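Local coordinates for protein copper-sensitive operon repressor (CsoR) (Geobacillus thermodenitrificans, PDB 4M1P) that represses a copper-sensitive operon by binding DNA and probably releases it when copper(I) binds, at residues L71-H74 with A75-V79; Q90-R93 with E94-V98; I59-A62 with L63-V66. The protein carries 1 engineered substitution. All blocks are in the same frame, centred on the assembly; numbering follows the deposited sequence.

Contact 1 (L71-H74 with A75-V79); sequences LERH and ANHCV. With CU1 (copper (I) ion), chain B.
H74 throws its imidazole anti to the backbone N (chi1 -176°), while C78, one turn on, holds SG beside its own N (chi1 -57°), and the two ends converge on one copper(I) ion. H74 ND1 binds the copper at 2.1 Å and C78 SG at 2.3 Å; C49 SG of the third subunit is the remaining protein ligand. C78 CB lies obliquely beside the H74 ring, 3.3 Å from ND1. The V79 side chain crosses that of H74 at about a right angle, its CG2 3.6 Å from H74 NE2. V79 N donates to H74 O, five residues back, at 2.8 Å, in a wider pi-type turn just where the two ligands sit. R73 reaches down the helix past H77, its NH1 3.4 Å from C78 SG near the guanidinium plane, but its main grip is elsewhere: a salt bridge to E21 and a bond to the carbonyl of I15. An alanine at R73 is likely to leave E21 without its charge partner and strip a neighbour from the metal-bound sulfur. With Y48 of the third subunit meeting the H74 ring, this histidine and cysteine four residues apart build the intersubunit two-sulfur, one-nitrogen copper(I) site characteristic of CsoR repressors.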
# COMPACT_ATOMS: atom_id res chain seq x y z
N LEU A 71 9.52 -12.09 -6.85
CA LEU A 71 8.19 -12.66 -7.03
C LEU A 71 8.01 -13.12 -8.47
O LEU A 71 7.60 -14.26 -8.72
CB LEU A 71 7.13 -11.61 -6.68
CG LEU A 71 5.70 -12.10 -6.54
CD1 LEU A 71 5.64 -13.22 -5.54
CD2 LEU A 71 4.84 -10.97 -6.07
N GLU A 72 8.33 -12.23 -9.41
CA GLU A 72 8.19 -12.53 -10.82
C GLU A 72 9.11 -13.67 -11.22
O GLU A 72 8.70 -14.58 -11.94
CB GLU A 72 8.50 -11.29 -11.67
CG GLU A 72 7.52 -10.14 -11.49
CD GLU A 72 7.78 -9.00 -12.46
OE1 GLU A 72 8.37 -7.98 -12.04
OE2 GLU A 72 7.39 -9.12 -13.64
N ARG A 73 10.35 -13.63 -10.75
CA ARG A 73 11.31 -14.68 -11.05
C ARG A 73 10.74 -16.02 -10.60
O ARG A 73 10.71 -16.97 -11.38
CB ARG A 73 12.65 -14.40 -10.36
CG ARG A 73 13.83 -15.12 -10.96
CD ARG A 73 13.93 -16.56 -10.47
NE ARG A 73 15.26 -17.11 -10.68
CZ ARG A 73 15.64 -18.32 -10.28
NH1 ARG A 73 14.77 -19.11 -9.65
NH2 ARG A 73 16.87 -18.75 -10.51
N HIS A 74 10.27 -16.09 -9.36
CA HIS A 74 9.76 -17.35 -8.82
C HIS A 74 8.57 -17.86 -9.64
O HIS A 74 8.48 -19.05 -9.94
CB HIS A 74 9.36 -17.18 -7.35
CG HIS A 74 8.91 -18.45 -6.70
ND1 HIS A 74 9.73 -19.54 -6.52
CD2 HIS A 74 7.71 -18.80 -6.17
CE1 HIS A 74 9.07 -20.50 -5.92
NE2 HIS A 74 7.83 -20.08 -5.69
N ALA A 75 7.67 -16.95 -10.00
CA ALA A 75 6.48 -17.33 -10.77
C ALA A 75 6.81 -17.75 -12.21
O ALA A 75 6.32 -18.77 -12.69
CB ALA A 75 5.47 -16.19 -10.77
N ASN A 76 7.64 -16.96 -12.88
CA ASN A 76 8.03 -17.22 -14.27
C ASN A 76 8.82 -18.50 -14.46
O ASN A 76 8.74 -19.13 -15.51
CB ASN A 76 8.85 -16.06 -14.84
CG ASN A 76 8.05 -14.79 -15.00
OD1 ASN A 76 6.94 -14.67 -14.48
ND2 ASN A 76 8.62 -13.82 -15.71
N HIS A 77 9.62 -18.87 -13.47
CA HIS A 77 10.50 -20.02 -13.60
C HIS A 77 10.13 -21.19 -12.70
O HIS A 77 9.72 -22.25 -13.18
CB HIS A 77 11.94 -19.60 -13.36
CG HIS A 77 12.44 -18.60 -14.36
ND1 HIS A 77 12.99 -17.40 -13.99
CD2 HIS A 77 12.45 -18.63 -15.71
CE1 HIS A 77 13.32 -16.72 -15.08
NE2 HIS A 77 13.01 -17.45 -16.13
N CYS A 78 10.26 -20.99 -11.39
CA CYS A 78 10.03 -22.07 -10.43
C CYS A 78 8.59 -22.60 -10.45
O CYS A 78 8.38 -23.80 -10.62
CB CYS A 78 10.42 -21.63 -9.01
SG CYS A 78 12.14 -21.08 -8.83
N VAL A 79 7.61 -21.72 -10.28
CA VAL A 79 6.21 -22.13 -10.29
C VAL A 79 5.81 -22.67 -11.67
O VAL A 79 5.10 -23.68 -11.77
CB VAL A 79 5.28 -20.99 -9.85
CG1 VAL A 79 3.83 -21.43 -9.94
CG2 VAL A 79 5.60 -20.57 -8.43
CU CU1 B . 11.77 -19.63 -7.07

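Contact 2 (Q90-R93 with E94-V98); sequences QSLR and ELMDV. With NA (sodium ion), chain D.
The carbonyl oxygen of S91 takes two donors: the backbone N of L95, at 3.1 Å, and a water that donates a hydrogen bond to it at 2.7 Å. The same water also donates to E94 OE1 at 2.8 Å, so it joins the backbone of one turn to the carboxylate of the next. E94 can lie this way because its chain leaves beside the backbone N (chi1 -82°) and then runs extended, bringing the carboxylate back alongside S91. Both carboxylate oxygens have further partners: OE1 is also bonded to the hydroxyl of Y48 of the third subunit, and OE2 to the backbone N of G12. E94 thus links helix 88-103 to another subunit and to the N-terminal arm; its side chain is about 8 Å from a copper(I) ion. This is the short last helix of the all-helical CsoR fold, and L95 packs on L71 of helix 49-85. At its start a sodium ion is bound by Q90 OE1 and S91 OG, each at 2.9 Å, with S87 OG as a further ligand; Q90 gets there with an outstretched chain, CG anti to N (chi1 -178°). On another side, L92 CD1 meets M96 CG loosely at 4.3 Å, and both side chains pack on A75 of the second subunit. R93 and D97, of opposite charge, do not pair: NH1 of R93 stays 6.1 Å from OD1 of D97.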
# COMPACT_ATOMS: atom_id res chain seq x y z
N GLN A 90 0.49 -27.21 -5.77
CA GLN A 90 1.33 -27.05 -4.59
C GLN A 90 2.01 -25.68 -4.64
O GLN A 90 1.89 -24.89 -3.70
CB GLN A 90 2.39 -28.15 -4.53
CG GLN A 90 3.29 -28.10 -3.30
CD GLN A 90 4.48 -29.07 -3.36
OE1 GLN A 90 5.21 -29.11 -4.35
NE2 GLN A 90 4.66 -29.84 -2.30
N SER A 91 2.71 -25.41 -5.74
CA SER A 91 3.43 -24.15 -5.91
C SER A 91 2.51 -22.94 -5.97
O SER A 91 2.87 -21.86 -5.51
CB SER A 91 4.31 -24.20 -7.16
OG SER A 91 5.41 -25.05 -6.95
N LEU A 92 1.31 -23.12 -6.53
CA LEU A 92 0.36 -22.02 -6.64
C LEU A 92 -0.14 -21.60 -5.26
O LEU A 92 -0.28 -20.40 -4.98
CB LEU A 92 -0.81 -22.40 -7.54
CG LEU A 92 -1.94 -21.37 -7.61
CD1 LEU A 92 -1.43 -20.06 -8.17
CD2 LEU A 92 -3.10 -21.89 -8.45
N ARG A 93 -0.41 -22.57 -4.40
CA ARG A 93 -0.89 -22.29 -3.05
C ARG A 93 0.16 -21.54 -2.24
O ARG A 93 -0.17 -20.59 -1.52
CB ARG A 93 -1.31 -23.58 -2.35
CG ARG A 93 -1.99 -23.37 -1.00
CD ARG A 93 -2.89 -24.54 -0.64
NE ARG A 93 -4.18 -24.50 -1.34
CZ ARG A 93 -5.30 -24.01 -0.81
NH1 ARG A 93 -5.31 -23.52 0.42
NH2 ARG A 93 -6.42 -24.02 -1.52
N GLU A 94 1.42 -21.96 -2.35
CA GLU A 94 2.53 -21.24 -1.73
C GLU A 94 2.49 -19.79 -2.19
O GLU A 94 2.48 -18.87 -1.38
CB GLU A 94 3.88 -21.85 -2.11
CG GLU A 94 4.31 -23.08 -1.32
CD GLU A 94 5.57 -23.72 -1.90
OE1 GLU A 94 5.99 -23.30 -3.00
OE2 GLU A 94 6.14 -24.64 -1.26
N LEU A 95 2.46 -19.59 -3.51
CA LEU A 95 2.49 -18.26 -4.10
C LEU A 95 1.35 -17.38 -3.58
O LEU A 95 1.56 -16.20 -3.29
CB LEU A 95 2.43 -18.34 -5.62
CG LEU A 95 2.64 -17.02 -6.39
CD1 LEU A 95 4.04 -16.46 -6.17
CD2 LEU A 95 2.37 -17.21 -7.88
N MET A 96 0.15 -17.95 -3.46
CA MET A 96 -0.97 -17.18 -2.95
C MET A 96 -0.78 -16.78 -1.49
O MET A 96 -1.20 -15.71 -1.07
CB MET A 96 -2.29 -17.94 -3.13
CG MET A 96 -2.75 -18.02 -4.57
SD MET A 96 -2.74 -16.39 -5.38
CE MET A 96 -4.02 -15.56 -4.44
N ASP A 97 -0.13 -17.65 -0.72
CA ASP A 97 0.13 -17.34 0.68
C ASP A 97 1.03 -16.12 0.86
O ASP A 97 0.75 -15.26 1.69
CB ASP A 97 0.68 -18.55 1.43
CG ASP A 97 -0.41 -19.52 1.86
OD1 ASP A 97 -1.55 -19.06 2.09
OD2 ASP A 97 -0.13 -20.74 1.95
N VAL A 98 2.11 -16.02 0.07
CA VAL A 98 2.99 -14.87 0.19
C VAL A 98 2.34 -13.59 -0.34
O VAL A 98 2.64 -12.51 0.15
CB VAL A 98 4.39 -15.09 -0.46
CG1 VAL A 98 5.07 -16.29 0.14
CG2 VAL A 98 4.30 -15.23 -1.96
NA NA D . 6.32 -27.74 -6.64
O HOH W 1 5.49 -21.33 -4.93

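Contact 3 (I59-A62 with L63-V66); sequences IQAA and LRQV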
# COMPACT_ATOMS: atom_id res chain seq x y z
N ILE A 59 14.15 3.51 0.97
CA ILE A 59 14.38 2.11 1.32
C ILE A 59 13.18 1.21 1.01
O ILE A 59 13.32 0.22 0.30
CB ILE A 59 14.79 1.95 2.79
CG1 ILE A 59 16.03 2.78 3.06
CG2 ILE A 59 15.07 0.49 3.09
CD1 ILE A 59 16.46 2.78 4.51
N GLN A 60 12.01 1.55 1.54
CA GLN A 60 10.77 0.81 1.25
C GLN A 60 10.55 0.64 -0.25
O GLN A 60 10.16 -0.43 -0.71
CB GLN A 60 9.57 1.51 1.87
CG GLN A 60 9.49 1.43 3.38
CD GLN A 60 8.28 2.16 3.91
OE1 GLN A 60 7.80 3.12 3.31
NE2 GLN A 60 7.77 1.71 5.05
N ALA A 61 10.82 1.69 -1.00
CA ALA A 61 10.73 1.65 -2.46
C ALA A 61 11.68 0.61 -3.04
O ALA A 61 11.30 -0.20 -3.88
CB ALA A 61 11.01 3.02 -3.04
N ALA A 62 12.94 0.64 -2.60
CA ALA A 62 13.94 -0.30 -3.10
C ALA A 62 13.59 -1.74 -2.72
O ALA A 62 13.93 -2.67 -3.46
CB ALA A 62 15.32 0.07 -2.58
N LEU A 63 12.92 -1.92 -1.59
CA LEU A 63 12.52 -3.25 -1.13
C LEU A 63 11.36 -3.82 -1.95
O LEU A 63 11.35 -5.01 -2.26
CB LEU A 63 12.14 -3.22 0.34
CG LEU A 63 13.28 -3.51 1.31
CD1 LEU A 63 12.80 -3.33 2.72
CD2 LEU A 63 13.80 -4.92 1.09
N ARG A 64 10.38 -2.97 -2.27
CA ARG A 64 9.29 -3.37 -3.15
C ARG A 64 9.85 -3.83 -4.49
O ARG A 64 9.40 -4.82 -5.06
CB ARG A 64 8.31 -2.22 -3.37
CG ARG A 64 7.20 -2.15 -2.35
CD ARG A 64 6.14 -1.12 -2.76
NE ARG A 64 6.64 0.25 -2.72
CZ ARG A 64 6.64 1.02 -1.63
NH1 ARG A 64 6.18 0.55 -0.48
NH2 ARG A 64 7.11 2.26 -1.69
N GLN A 65 10.86 -3.11 -4.97
CA GLN A 65 11.48 -3.40 -6.26
C GLN A 65 12.13 -4.78 -6.24
O GLN A 65 11.82 -5.63 -7.07
CB GLN A 65 12.50 -2.32 -6.61
CG GLN A 65 12.86 -2.24 -8.09
CD GLN A 65 13.77 -1.06 -8.40
OE1 GLN A 65 14.52 -1.08 -9.37
NE2 GLN A 65 13.69 -0.02 -7.57
N VAL A 66 13.02 -5.02 -5.29
CA VAL A 66 13.68 -6.31 -5.23
C VAL A 66 12.68 -7.43 -4.91
O VAL A 66 12.80 -8.54 -5.43
CB VAL A 66 14.90 -6.31 -4.26
CG1 VAL A 66 14.45 -6.21 -2.82
CG2 VAL A 66 15.74 -7.54 -4.47
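R64 folds its guanidinium back over the preceding turn, one face lying on the carbonyl oxygen of Q60, which sits 3.9 Å from the plane and over its centre. The two belong to helix 49-85, the long central helix of the CsoR fold, which packs with helix 19-44 and with the matching helices of the third subunit in a helical bundle. The bend at chi3 (-67°) turns the R64 chain back toward the start of the helix, and NH2 comes to rest 3.8 Å from A61 CA. The oxygen beneath the guanidinium is already used, since R64 N donates to Q60 O at 3.0 Å; the side chain therefore lies over a peptide group whose bond its own residue makes. Another flank is apolar: I59 and L63 meet only lightly through their methyls, and each packs on the other residue's counterpart in the third subunit, I59 on L63 and L63 on I59, a reciprocal pairing. A62 packs against I32 and Q35 of helix 19-44. One turn further on, V66 N donates to A62 O at 3.1 Å, nearly straight at 170°, and V66 CG1 lies 3.6 Å from that same oxygen.

From the N terminus, the chain runs through helix 19-44 and turns into helix 49-85, where contact 3 comes first, facing helix 19-44 and the third subunit. Contact 1 follows on the same helix, its centre about 18 Å from that of contact 3 and without touching it. After a short turn, contact 2 lies on helix 88-103. Each contact closes just one stretch of helix; the three follow in series and none nests in or crosses another. Contacts 1 and 2 do meet, L71 against L95 and V79 against S91, which fastens the last helix to the C-terminal part of the long one, which carries H74 and C78. All three also touch the third subunit.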